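Local coordinates for protein poly(ADP-ribose) glycohydrolase (Thermomonospora curvata, PDB 3SIG) that hydrolyses poly(ADP-ribose) chains at their ribose–ribose glycosidic bonds, releasing the ADP-ribose product with which it is captured here, at residues Leu92-Ala97 / His109-Gly114; Ser175-Arg180 / Gly223-Asp228. All blocks are in the same frame, centred on the assembly; numbering follows the deposited sequence.

In the fold
Interaction 1 (92-97 with 109-114) and interaction 2 (175-180 with 223-228) face the same bound ADP-ribose, their centres about 11 Å apart. They come in series along the chain. Three of their segments lie at or shortly after the ends of adjacent strands of the mixed central sheet, 163-175, 90-94 and 214-217, the arrangement expected of a macrodomain-type fold with its ligand over the strand ends; the fourth opens helix 111-118. Interaction 1 handles the terminal ribose and one phosphate, while interaction 2 binds both phosphates through backbone N-H groups and covers the ribose with a ring. The two touch where Ala95 O meets Pro176 CB and Phe225 CE2, and so border one another beside the ligand.

Interaction 1 of 2, residues Leu92-Ala97 / His109-Gly114; sequences LNFASA and HAQEEG. With AR6 ([(2R,3S,4R,5R)-5-(6-aminopurin-9-yl)-3,4-dihydroxy-oxolan-2-yl]methyl [hydroxy-[[(2R,3S,4R,5S)-3,4,5-trihydroxyoxolan-2-yl]methoxy]phosphoryl] hydrogen phosphate), chain B.
Leu92 meets Gln111 through its backbone: its carbonyl O accepts a bond from Gln111 NE2 at 3.1 Å, lying in both the carbonyl and the amide plane. NE2 also donates to Thr74.

Asn93 reaches across with CG anti to the backbone N (chi1 172°). Its ND2 points at Glu112 OE2, 3.2 Å away, in an almost straight bond, yet comes from above the carboxylate plane; ND2 also bonds Thr174, its stronger partner. An amide suits this buried place, since one NH2 can serve both.

Phe94 N donates to Gln111 OE1 at 2.8 Å, tilted from the carbonyl plane. The bent Gln111 chain lays its amide over one face of the Phe94 ring, planes 12° apart, with NE2 3.7 Å above the ring plane near its centre. Stacking and hydrogen bonds thus fix the amide's rotation. With an alanine here the amide is gone, which would probably leave Leu92 O, Phe94 N and Thr74 without this partner and take the stack off one face of the ring.

Ser96 N donates to Glu112 OE1 at 2.8 Å on the syn side but well out of the carboxylate plane, and the same oxygen accepts from ribose O2D of the ligand at 2.7 Å. Glu112 OE2 also receives Gly101 N and a water that bridges to Ser96 O, so the extended glutamate is gripped at both oxygens. Gln111 N donates to phosphate O2A and Glu113 OE2 accepts from O1D at 2.7 Å. Gln111, Glu112 and Glu113 form the QEE of the PARG signature.

The first turn of helix 111-118 therefore sits against the end of strand 90-94, itself between strands 163-175 and 214-217, while Leu121 and Leu125 of helix 121-125 pack on Asn93.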
ATOM      1  N   LEU A  92      -0.735   3.145  -1.285  1.00  6.62           N
ATOM      2  CA  LEU A  92       0.258   2.678  -0.327  1.00  6.81           C
ATOM      3  C   LEU A  92      -0.119   1.299   0.222  1.00  7.37           C
ATOM      4  O   LEU A  92      -1.214   1.135   0.766  1.00  6.97           O
ATOM      5  CB  LEU A  92       0.405   3.725   0.799  1.00  7.42           C
ATOM      6  CG  LEU A  92       1.335   3.358   1.962  1.00  7.44           C
ATOM      7  CD1 LEU A  92       2.750   3.121   1.495  1.00  8.18           C
ATOM      8  CD2 LEU A  92       1.291   4.466   3.008  1.00  8.80           C
ATOM      9  N   ASN A  93       0.791   0.346   0.030  1.00  7.12           N
ATOM     10  CA  ASN A  93       0.757  -0.968   0.646  1.00  6.96           C
ATOM     11  C   ASN A  93       1.438  -0.892   1.991  1.00  7.02           C
ATOM     12  O   ASN A  93       2.600  -0.476   2.072  1.00  7.11           O
ATOM     13  CB  ASN A  93       1.498  -1.942  -0.286  1.00  7.10           C
ATOM     14  CG  ASN A  93       1.704  -3.317   0.327  1.00  7.39           C
ATOM     15  OD1 ASN A  93       1.007  -3.704   1.250  1.00  8.80           O
ATOM     16  ND2 ASN A  93       2.701  -4.062  -0.179  1.00  7.79           N
ATOM     17  N   PHE A  94       0.696  -1.257   3.051  1.00  7.30           N
ATOM     18  CA  PHE A  94       1.207  -1.201   4.417  1.00  7.86           C
ATOM     19  C   PHE A  94       2.044  -2.469   4.607  1.00  8.03           C
ATOM     20  O   PHE A  94       1.619  -3.509   5.155  1.00  8.89           O
ATOM     21  CB  PHE A  94       0.069  -1.157   5.436  1.00  8.99           C
ATOM     22  CG  PHE A  94      -0.945  -0.043   5.224  1.00  8.23           C
ATOM     23  CD1 PHE A  94      -0.689   1.095   4.463  1.00  7.09           C
ATOM     24  CD2 PHE A  94      -2.166  -0.105   5.893  1.00  9.00           C
ATOM     25  CE1 PHE A  94      -1.635   2.099   4.332  1.00  7.48           C
ATOM     26  CE2 PHE A  94      -3.127   0.895   5.753  1.00  9.45           C
ATOM     27  CZ  PHE A  94      -2.868   1.990   4.967  1.00  9.09           C
ATOM     28  N   ALA A  95       3.275  -2.387   4.120  1.00  7.85           N
ATOM     29  CA  ALA A  95       4.053  -3.558   3.784  1.00  8.41           C
ATOM     30  C   ALA A  95       4.715  -4.233   4.947  1.00  8.06           C
ATOM     31  O   ALA A  95       5.162  -3.578   5.900  1.00  9.22           O
ATOM     32  CB  ALA A  95       5.113  -3.132   2.827  1.00  9.80           C
ATOM     33  N   SER A  96       4.870  -5.549   4.816  1.00  9.20           N
ATOM     34  CA  SER A  96       5.857  -6.328   5.537  1.00  9.59           C
ATOM     35  C   SER A  96       7.226  -5.987   4.974  1.00  9.01           C
ATOM     36  O   SER A  96       7.446  -5.903   3.768  1.00  9.81           O
ATOM     37  CB  SER A  96       5.603  -7.802   5.318  1.00 11.46           C
ATOM     38  OG  SER A  96       6.684  -8.572   5.870  1.00 11.31           O
ATOM     39  N   ALA A  97       8.207  -5.843   5.854  1.00 10.02           N
ATOM     40  CA  ALA A  97       9.594  -5.685   5.435  1.00 11.48           C
ATOM     41  C   ALA A  97      10.240  -6.997   5.011  1.00 11.68           C
ATOM     42  O   ALA A  97      11.296  -6.987   4.373  1.00 12.60           O
ATOM     43  CB  ALA A  97      10.392  -5.076   6.580  1.00 12.31           C
ATOM     44  N   HIS A 109      -4.765 -11.913   8.000  1.00 15.77           N
ATOM     45  CA  HIS A 109      -5.742 -10.875   7.713  1.00 15.17           C
ATOM     46  C   HIS A 109      -5.252  -9.505   8.153  1.00 15.33           C
ATOM     47  O   HIS A 109      -5.323  -9.145   9.325  1.00 18.18           O
ATOM     48  CB  HIS A 109      -7.015 -11.203   8.481  1.00 16.46           C
ATOM     49  CG  HIS A 109      -8.178 -10.308   8.177  1.00 17.02           C
ATOM     50  ND1 HIS A 109      -8.399  -9.745   6.940  1.00 19.08           N
ATOM     51  CD2 HIS A 109      -9.223  -9.926   8.954  1.00 24.76           C
ATOM     52  CE1 HIS A 109      -9.516  -9.039   6.969  1.00 26.98           C
ATOM     53  NE2 HIS A 109     -10.040  -9.141   8.178  1.00 28.81           N
ATOM     54  N   ALA A 110      -4.732  -8.754   7.198  1.00 12.47           N
ATOM     55  CA  ALA A 110      -4.333  -7.366   7.352  1.00 10.58           C
ATOM     56  C   ALA A 110      -4.345  -6.746   5.955  1.00 10.74           C
ATOM     57  O   ALA A 110      -4.733  -7.402   4.984  1.00 10.70           O
ATOM     58  CB  ALA A 110      -2.965  -7.268   8.032  1.00 12.23           C
ATOM     59  N   GLN A 111      -3.964  -5.488   5.849  1.00  9.17           N
ATOM     60  CA  GLN A 111      -4.143  -4.770   4.591  1.00  8.34           C
ATOM     61  C   GLN A 111      -3.327  -5.347   3.445  1.00  9.27           C
ATOM     62  O   GLN A 111      -3.843  -5.566   2.339  1.00  8.95           O
ATOM     63  CB  GLN A 111      -3.861  -3.272   4.767  1.00  8.84           C
ATOM     64  CG  GLN A 111      -4.199  -2.404   3.581  1.00  9.43           C
ATOM     65  CD  GLN A 111      -2.971  -1.859   2.882  1.00  8.17           C
ATOM     66  OE1 GLN A 111      -1.859  -2.408   2.981  1.00  8.39           O
ATOM     67  NE2 GLN A 111      -3.158  -0.783   2.146  1.00  7.91           N
ATOM     68  N   GLU A 112      -2.053  -5.611   3.663  1.00  7.19           N
ATOM     69  CA  GLU A 112      -1.210  -6.122   2.602  1.00  7.09           C
ATOM     70  C   GLU A 112      -1.739  -7.448   2.090  1.00  8.66           C
ATOM     71  O   GLU A 112      -1.748  -7.708   0.897  1.00  8.58           O
ATOM     72  CB  GLU A 112       0.249  -6.286   3.056  1.00  8.51           C
ATOM     73  CG  GLU A 112       1.099  -6.940   1.926  1.00  8.31           C
ATOM     74  CD  GLU A 112       2.592  -6.920   2.150  1.00  8.59           C
ATOM     75  OE1 GLU A 112       3.026  -6.986   3.328  1.00  9.58           O
ATOM     76  OE2 GLU A 112       3.338  -6.900   1.130  1.00  9.26           O
ATOM     77  N   GLU A 113      -2.130  -8.330   2.992  1.00  9.48           N
ATOM     78  CA  GLU A 113      -2.652  -9.636   2.587  1.00  8.93           C
ATOM     79  C   GLU A 113      -3.873  -9.489   1.689  1.00  8.50           C
ATOM     80  O   GLU A 113      -4.047 -10.242   0.737  1.00 10.17           O
ATOM     81  CB  GLU A 113      -2.952 -10.507   3.800  1.00 10.62           C
ATOM     82  CG  GLU A 113      -1.695 -10.969   4.556  1.00 11.28           C
ATOM     83  CD  GLU A 113      -1.140 -10.001   5.582  1.00 12.42           C
ATOM     84  OE1 GLU A 113      -1.634  -8.865   5.705  1.00 13.53           O
ATOM     85  OE2 GLU A 113      -0.179 -10.397   6.276  1.00 12.41           O
ATOM     86  N   GLY A 114      -4.750  -8.547   2.032  1.00  8.77           N
ATOM     87  CA  GLY A 114      -5.896  -8.305   1.176  1.00  9.37           C
ATOM     88  C   GLY A 114      -5.473  -7.833  -0.213  1.00  9.29           C
ATOM     89  O   GLY A 114      -6.034  -8.259  -1.234  1.00 10.42           O
TER
HETATM   90  N1  AR6 B 280      -8.028  -0.909   3.860  1.00  9.49           N
HETATM   91  C2  AR6 B 280      -7.860   0.208   4.561  1.00 10.25           C
HETATM   92  N3  AR6 B 280      -7.487   0.281   5.871  1.00  8.90           N
HETATM   93  C4  AR6 B 280      -7.263  -0.928   6.435  1.00 10.35           C
HETATM   94  C5  AR6 B 280      -7.423  -2.166   5.718  1.00  9.51           C
HETATM   95  C6  AR6 B 280      -7.807  -2.072   4.406  1.00  9.54           C
HETATM   96  N6  AR6 B 280      -8.002  -3.236   3.661  1.00 11.25           N
HETATM   97  N7  AR6 B 280      -7.074  -3.210   6.647  1.00 10.07           N
HETATM   98  C8  AR6 B 280      -6.795  -2.631   7.766  1.00 10.32           C
HETATM   99  N9  AR6 B 280      -6.884  -1.271   7.735  1.00  9.56           N
HETATM  100  PA  AR6 B 280      -2.293  -3.024   8.915  1.00 10.02           P
HETATM  101  PB  AR6 B 280       0.500  -2.164   9.496  1.00  9.49           P
HETATM  102  C1' AR6 B 280      -6.629  -0.244   8.742  1.00 10.60           C
HETATM  103  O1A AR6 B 280      -2.390  -3.549  10.303  1.00 11.74           O
HETATM  104  O1B AR6 B 280       1.357  -1.265   8.627  1.00  9.97           O
HETATM  105  C1D AR6 B 280       0.661  -7.131   7.485  1.00 10.70           C
HETATM  106  O1D AR6 B 280       0.713  -8.455   7.935  1.00 12.62           O
HETATM  107  C2' AR6 B 280      -6.807  -0.722  10.168  1.00  9.74           C
HETATM  108  O2' AR6 B 280      -7.315   0.316  10.958  1.00 12.26           O
HETATM  109  O2A AR6 B 280      -2.581  -3.970   7.778  1.00 10.77           O
HETATM  110  O2B AR6 B 280       0.198  -1.724  10.889  1.00 10.19           O
HETATM  111  C2D AR6 B 280       1.898  -6.870   6.719  1.00 11.61           C
HETATM  112  O2D AR6 B 280       2.267  -7.813   5.772  1.00  9.81           O
HETATM  113  C3' AR6 B 280      -5.410  -1.031  10.569  1.00 11.11           C
HETATM  114  O3' AR6 B 280      -5.199  -0.875  11.934  1.00 12.06           O
HETATM  115  O3A AR6 B 280      -0.878  -2.328   8.709  1.00  9.27           O
HETATM  116  C3D AR6 B 280       2.845  -6.328   7.701  1.00  9.66           C
HETATM  117  O3D AR6 B 280       3.492  -7.463   8.215  1.00 13.34           O
HETATM  118  C4' AR6 B 280      -4.564  -0.074   9.780  1.00 10.59           C
HETATM  119  O4' AR6 B 280      -5.332   0.288   8.653  1.00  9.66           O
HETATM  120  C4D AR6 B 280       1.949  -5.664   8.686  1.00  9.86           C
HETATM  121  O4D AR6 B 280       0.665  -6.264   8.600  1.00 11.50           O
HETATM  122  C5' AR6 B 280      -3.196  -0.592   9.355  1.00 10.40           C
HETATM  123  O5' AR6 B 280      -3.323  -1.814   8.647  1.00 10.44           O
HETATM  124  C5D AR6 B 280       1.841  -4.152   8.495  1.00  9.41           C
HETATM  125  O5D AR6 B 280       1.094  -3.625   9.576  1.00  9.55           O
HETATM  126  O   HOH W   1      -0.705  -4.732   5.977  1.00  9.52           O
HETATM  127  O   HOH W   2       5.999  -6.378   1.315  1.00  8.91           O

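Interaction 2 of 2, residues Ser175-Arg180 / Gly223-Asp228; sequences SPAPNR and GVFGND. With AR6 ([(2R,3S,4R,5R)-5-(6-aminopurin-9-yl)-3,4-dihydroxy-oxolan-2-yl]methyl [hydroxy-[[(2R,3S,4R,5S)-3,4,5-trihydroxyoxolan-2-yl]methoxy]phosphoryl] hydrogen phosphate), chain B.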
ATOM      1  N   SER A 175       6.187   0.161   1.147  1.00  6.86           N
ATOM      2  CA  SER A 175       7.106   0.731   2.109  1.00  7.84           C
ATOM      3  C   SER A 175       6.627   0.304   3.484  1.00  7.93           C
ATOM      4  O   SER A 175       5.479   0.559   3.828  1.00  8.60           O
ATOM      5  CB  SER A 175       7.039   2.262   2.012  1.00  9.53           C
ATOM      6  OG  SER A 175       7.708   2.919   3.090  1.00 11.21           O
ATOM      7  N   PRO A 176       7.488  -0.354   4.290  1.00  8.73           N
ATOM      8  CA  PRO A 176       7.033  -0.765   5.623  1.00  8.95           C
ATOM      9  C   PRO A 176       7.166   0.361   6.621  1.00  8.26           C
ATOM     10  O   PRO A 176       8.198   1.024   6.717  1.00  9.30           O
ATOM     11  CB  PRO A 176       8.023  -1.880   5.982  1.00  9.58           C
ATOM     12  CG  PRO A 176       9.286  -1.452   5.298  1.00 11.79           C
ATOM     13  CD  PRO A 176       8.871  -0.767   4.025  1.00 10.15           C
ATOM     14  N   ALA A 177       6.112   0.596   7.381  1.00  8.91           N
ATOM     15  CA  ALA A 177       6.196   1.514   8.513  1.00  9.53           C
ATOM     16  C   ALA A 177       7.122   0.867   9.544  1.00  9.86           C
ATOM     17  O   ALA A 177       7.251  -0.363   9.594  1.00 10.22           O
ATOM     18  CB  ALA A 177       4.819   1.765   9.122  1.00  8.82           C
ATOM     19  N   PRO A 178       7.742   1.675  10.413  1.00 10.84           N
ATOM     20  CA  PRO A 178       8.510   1.073  11.508  1.00 11.67           C
ATOM     21  C   PRO A 178       7.602   0.190  12.354  1.00 12.92           C
ATOM     22  O   PRO A 178       6.433   0.504  12.593  1.00 12.58           O
ATOM     23  CB  PRO A 178       9.015   2.282  12.281  1.00 12.72           C
ATOM     24  CG  PRO A 178       8.107   3.399  11.917  1.00 13.53           C
ATOM     25  CD  PRO A 178       7.725   3.145  10.486  1.00 10.99           C
ATOM     26  N   ASN A 179       8.134  -0.916  12.833  1.00 13.38           N
ATOM     27  CA  ASN A 179       7.405  -1.829  13.686  1.00 15.04           C
ATOM     28  C   ASN A 179       7.504  -1.336  15.131  1.00 15.36           C
ATOM     29  O   ASN A 179       8.338  -1.794  15.942  1.00 16.24           O
ATOM     30  CB  ASN A 179       7.978  -3.233  13.543  1.00 18.47           C
ATOM     31  CG  ASN A 179       7.080  -4.297  14.115  1.00 19.11           C
ATOM     32  OD1 ASN A 179       6.304  -4.058  15.031  1.00 17.13           O
ATOM     33  ND2 ASN A 179       7.138  -5.477  13.523  1.00 25.99           N
ATOM     34  N   ARG A 180       6.638  -0.392  15.448  1.00 14.33           N
ATOM     35  CA  ARG A 180       6.638   0.210  16.783  1.00 14.78           C
ATOM     36  C   ARG A 180       6.310  -0.799  17.864  1.00 15.77           C
ATOM     37  O   ARG A 180       6.771  -0.686  19.007  1.00 17.28           O
ATOM     38  CB  ARG A 180       5.669   1.392  16.824  1.00 16.22           C
ATOM     39  CG  ARG A 180       5.805   2.187  18.123  1.00 19.04           C
ATOM     40  CD  ARG A 180       4.905   3.382  18.205  1.00 28.53           C
ATOM     41  NE  ARG A 180       5.046   4.019  19.517  1.00 44.79           N
ATOM     42  CZ  ARG A 180       5.954   4.945  19.814  1.00 59.85           C
ATOM     43  NH1 ARG A 180       6.802   5.364  18.892  1.00 65.77           N
ATOM     44  NH2 ARG A 180       6.009   5.464  21.033  1.00 62.73           N
ATOM     45  N   GLY A 223      -1.797  -0.833  12.740  1.00 11.18           N
ATOM     46  CA  GLY A 223      -2.467  -2.058  13.153  1.00 12.28           C
ATOM     47  C   GLY A 223      -1.453  -3.045  13.651  1.00 12.00           C
ATOM     48  O   GLY A 223      -0.976  -2.951  14.798  1.00 13.32           O
ATOM     49  N   VAL A 224      -1.053  -3.957  12.783  1.00 11.64           N
ATOM     50  CA  VAL A 224      -0.075  -4.967  13.160  1.00 12.54           C
ATOM     51  C   VAL A 224       1.205  -4.332  13.684  1.00 12.56           C
ATOM     52  O   VAL A 224       1.814  -4.870  14.614  1.00 15.42           O
ATOM     53  CB  VAL A 224       0.215  -5.888  11.954  1.00 13.43           C
ATOM     54  CG1 VAL A 224       1.346  -6.856  12.232  1.00 15.60           C
ATOM     55  CG2 VAL A 224      -1.063  -6.673  11.539  1.00 14.40           C
ATOM     56  N   PHE A 225       1.636  -3.225  13.104  1.00 12.30           N
ATOM     57  CA  PHE A 225       2.883  -2.573  13.548  1.00 12.24           C
ATOM     58  C   PHE A 225       2.748  -1.585  14.717  1.00 12.84           C
ATOM     59  O   PHE A 225       3.741  -1.067  15.193  1.00 14.13           O
ATOM     60  CB  PHE A 225       3.550  -1.885  12.364  1.00 11.23           C
ATOM     61  CG  PHE A 225       4.235  -2.820  11.381  1.00 11.45           C
ATOM     62  CD1 PHE A 225       4.342  -4.188  11.614  1.00 14.14           C
ATOM     63  CD2 PHE A 225       4.773  -2.305  10.234  1.00 11.06           C
ATOM     64  CE1 PHE A 225       4.986  -5.008  10.677  1.00 13.12           C
ATOM     65  CE2 PHE A 225       5.427  -3.106   9.315  1.00 13.06           C
ATOM     66  CZ  PHE A 225       5.544  -4.460   9.540  1.00 12.30           C
ATOM     67  N   GLY A 226       1.546  -1.363  15.209  1.00 12.14           N
ATOM     68  CA  GLY A 226       1.373  -0.718  16.502  1.00 12.91           C
ATOM     69  C   GLY A 226       1.742   0.746  16.591  1.00 12.61           C
ATOM     70  O   GLY A 226       1.995   1.250  17.678  1.00 13.48           O
ATOM     71  N   ASN A 227       1.775   1.459  15.474  1.00 12.41           N
ATOM     72  CA  ASN A 227       1.992   2.897  15.536  1.00 12.19           C
ATOM     73  C   ASN A 227       0.766   3.648  16.043  1.00 12.75           C
ATOM     74  O   ASN A 227      -0.358   3.160  15.991  1.00 14.20           O
ATOM     75  CB  ASN A 227       2.424   3.465  14.167  1.00 13.07           C
ATOM     76  CG  ASN A 227       3.864   3.139  13.837  1.00 10.98           C
ATOM     77  OD1 ASN A 227       4.764   3.840  14.283  1.00 12.90           O
ATOM     78  ND2 ASN A 227       4.099   2.053  13.123  1.00 11.50           N
ATOM     79  N   ASP A 228       1.013   4.854  16.547  1.00 13.62           N
ATOM     80  CA  ASP A 228      -0.034   5.731  17.046  1.00 13.91           C
ATOM     81  C   ASP A 228      -0.748   6.421  15.875  1.00 12.57           C
ATOM     82  O   ASP A 228      -0.131   7.170  15.121  1.00 11.99           O
ATOM     83  CB  ASP A 228       0.647   6.778  17.936  1.00 14.70           C
ATOM     84  CG  ASP A 228      -0.310   7.802  18.501  1.00 19.54           C
ATOM     85  OD1 ASP A 228      -1.503   7.800  18.162  1.00 21.20           O
ATOM     86  OD2 ASP A 228       0.170   8.650  19.287  1.00 25.93           O
TER
HETATM   87  N1  AR6 B 280      -8.028  -0.909   3.860  1.00  9.49           N
HETATM   88  C2  AR6 B 280      -7.860   0.208   4.561  1.00 10.25           C
HETATM   89  N3  AR6 B 280      -7.487   0.281   5.871  1.00  8.90           N
HETATM   90  C4  AR6 B 280      -7.263  -0.928   6.435  1.00 10.35           C
HETATM   91  C5  AR6 B 280      -7.423  -2.166   5.718  1.00  9.51           C
HETATM   92  C6  AR6 B 280      -7.807  -2.072   4.406  1.00  9.54           C
HETATM   93  N6  AR6 B 280      -8.002  -3.236   3.661  1.00 11.25           N
HETATM   94  N7  AR6 B 280      -7.074  -3.210   6.647  1.00 10.07           N
HETATM   95  C8  AR6 B 280      -6.795  -2.631   7.766  1.00 10.32           C
HETATM   96  N9  AR6 B 280      -6.884  -1.271   7.735  1.00  9.56           N
HETATM   97  PA  AR6 B 280      -2.293  -3.024   8.915  1.00 10.02           P
HETATM   98  PB  AR6 B 280       0.500  -2.164   9.496  1.00  9.49           P
HETATM   99  C1' AR6 B 280      -6.629  -0.244   8.742  1.00 10.60           C
HETATM  100  O1A AR6 B 280      -2.390  -3.549  10.303  1.00 11.74           O
HETATM  101  O1B AR6 B 280       1.357  -1.265   8.627  1.00  9.97           O
HETATM  102  C1D AR6 B 280       0.661  -7.131   7.485  1.00 10.70           C
HETATM  103  O1D AR6 B 280       0.713  -8.455   7.935  1.00 12.62           O
HETATM  104  C2' AR6 B 280      -6.807  -0.722  10.168  1.00  9.74           C
HETATM  105  O2' AR6 B 280      -7.315   0.316  10.958  1.00 12.26           O
HETATM  106  O2A AR6 B 280      -2.581  -3.970   7.778  1.00 10.77           O
HETATM  107  O2B AR6 B 280       0.198  -1.724  10.889  1.00 10.19           O
HETATM  108  C2D AR6 B 280       1.898  -6.870   6.719  1.00 11.61           C
HETATM  109  O2D AR6 B 280       2.267  -7.813   5.772  1.00  9.81           O
HETATM  110  C3' AR6 B 280      -5.410  -1.031  10.569  1.00 11.11           C
HETATM  111  O3' AR6 B 280      -5.199  -0.875  11.934  1.00 12.06           O
HETATM  112  O3A AR6 B 280      -0.878  -2.328   8.709  1.00  9.27           O
HETATM  113  C3D AR6 B 280       2.845  -6.328   7.701  1.00  9.66           C
HETATM  114  O3D AR6 B 280       3.492  -7.463   8.215  1.00 13.34           O
HETATM  115  C4' AR6 B 280      -4.564  -0.074   9.780  1.00 10.59           C
HETATM  116  O4' AR6 B 280      -5.332   0.288   8.653  1.00  9.66           O
HETATM  117  C4D AR6 B 280       1.949  -5.664   8.686  1.00  9.86           C
HETATM  118  O4D AR6 B 280       0.665  -6.264   8.600  1.00 11.50           O
HETATM  119  C5' AR6 B 280      -3.196  -0.592   9.355  1.00 10.40           C
HETATM  120  O5' AR6 B 280      -3.323  -1.814   8.647  1.00 10.44           O
HETATM  121  C5D AR6 B 280       1.841  -4.152   8.495  1.00  9.41           C
HETATM  122  O5D AR6 B 280       1.094  -3.625   9.576  1.00  9.55           O
HETATM  123  O   HOH W   3       4.133  -6.262  15.001  1.00 29.19           O
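The ring of Phe225 is sandwiched between Asn179 and the ligand. Over one face stands Asn179, its CB offset toward the rim and its amide stacked with planes 28° apart; ND2 comes within 3.6 Å of Phe225 CE1. On the opposite face C5D of ADP-ribose lies 3.6 Å above the plane, over the centre, with C4D close by, so the ring gives the ribose a flat CH-pi surface. Pro176 CB meets the edge, 4.4 Å from Phe225 CE2, and Ala177 O lies obliquely 3.2 Å from Phe225 CD2. With CG anti to the carbonyl carbon (chi1 -75°), the ring stands between Asn179 and the ligand.

Asn179 has further duties: OD1 caps Ala182 N at the start of helix 180-183, and ND2 bonds Tyr143 OH. A water links OD1 to Val224 O.

Asn227 holds the other loop at the carbonyl of Pro178. Its ND2 donates to Pro178 O at 2.9 Å, nearly in line with the carbonyl, and it also bonds Gly221 O, so one amide ties both loops. Arg180 contributes its aliphatic part, CB resting 3.6 Å from Asn227 OD1 and CD 3.6 Å from Gly226 O.

Gly223 to Gly226 form a type I turn, closed by Gly226 N to Gly223 O, and its first three N-H groups point at the diphosphate. Gly223 N and Phe225 N both donate to O2B, and Val224 N to O1A at 2.8 Å. A side chain on Gly223 would run into O1A, and the positive phi of Gly226 (69°) favours glycine too.

The two loops join by apolar packing and neutral amides. The turn holds the diphosphate through uncharged N-H groups, which probably orient the phosphate oxygens by the direction of their bonds, while the aromatic face gives the adjoining ribose a surface.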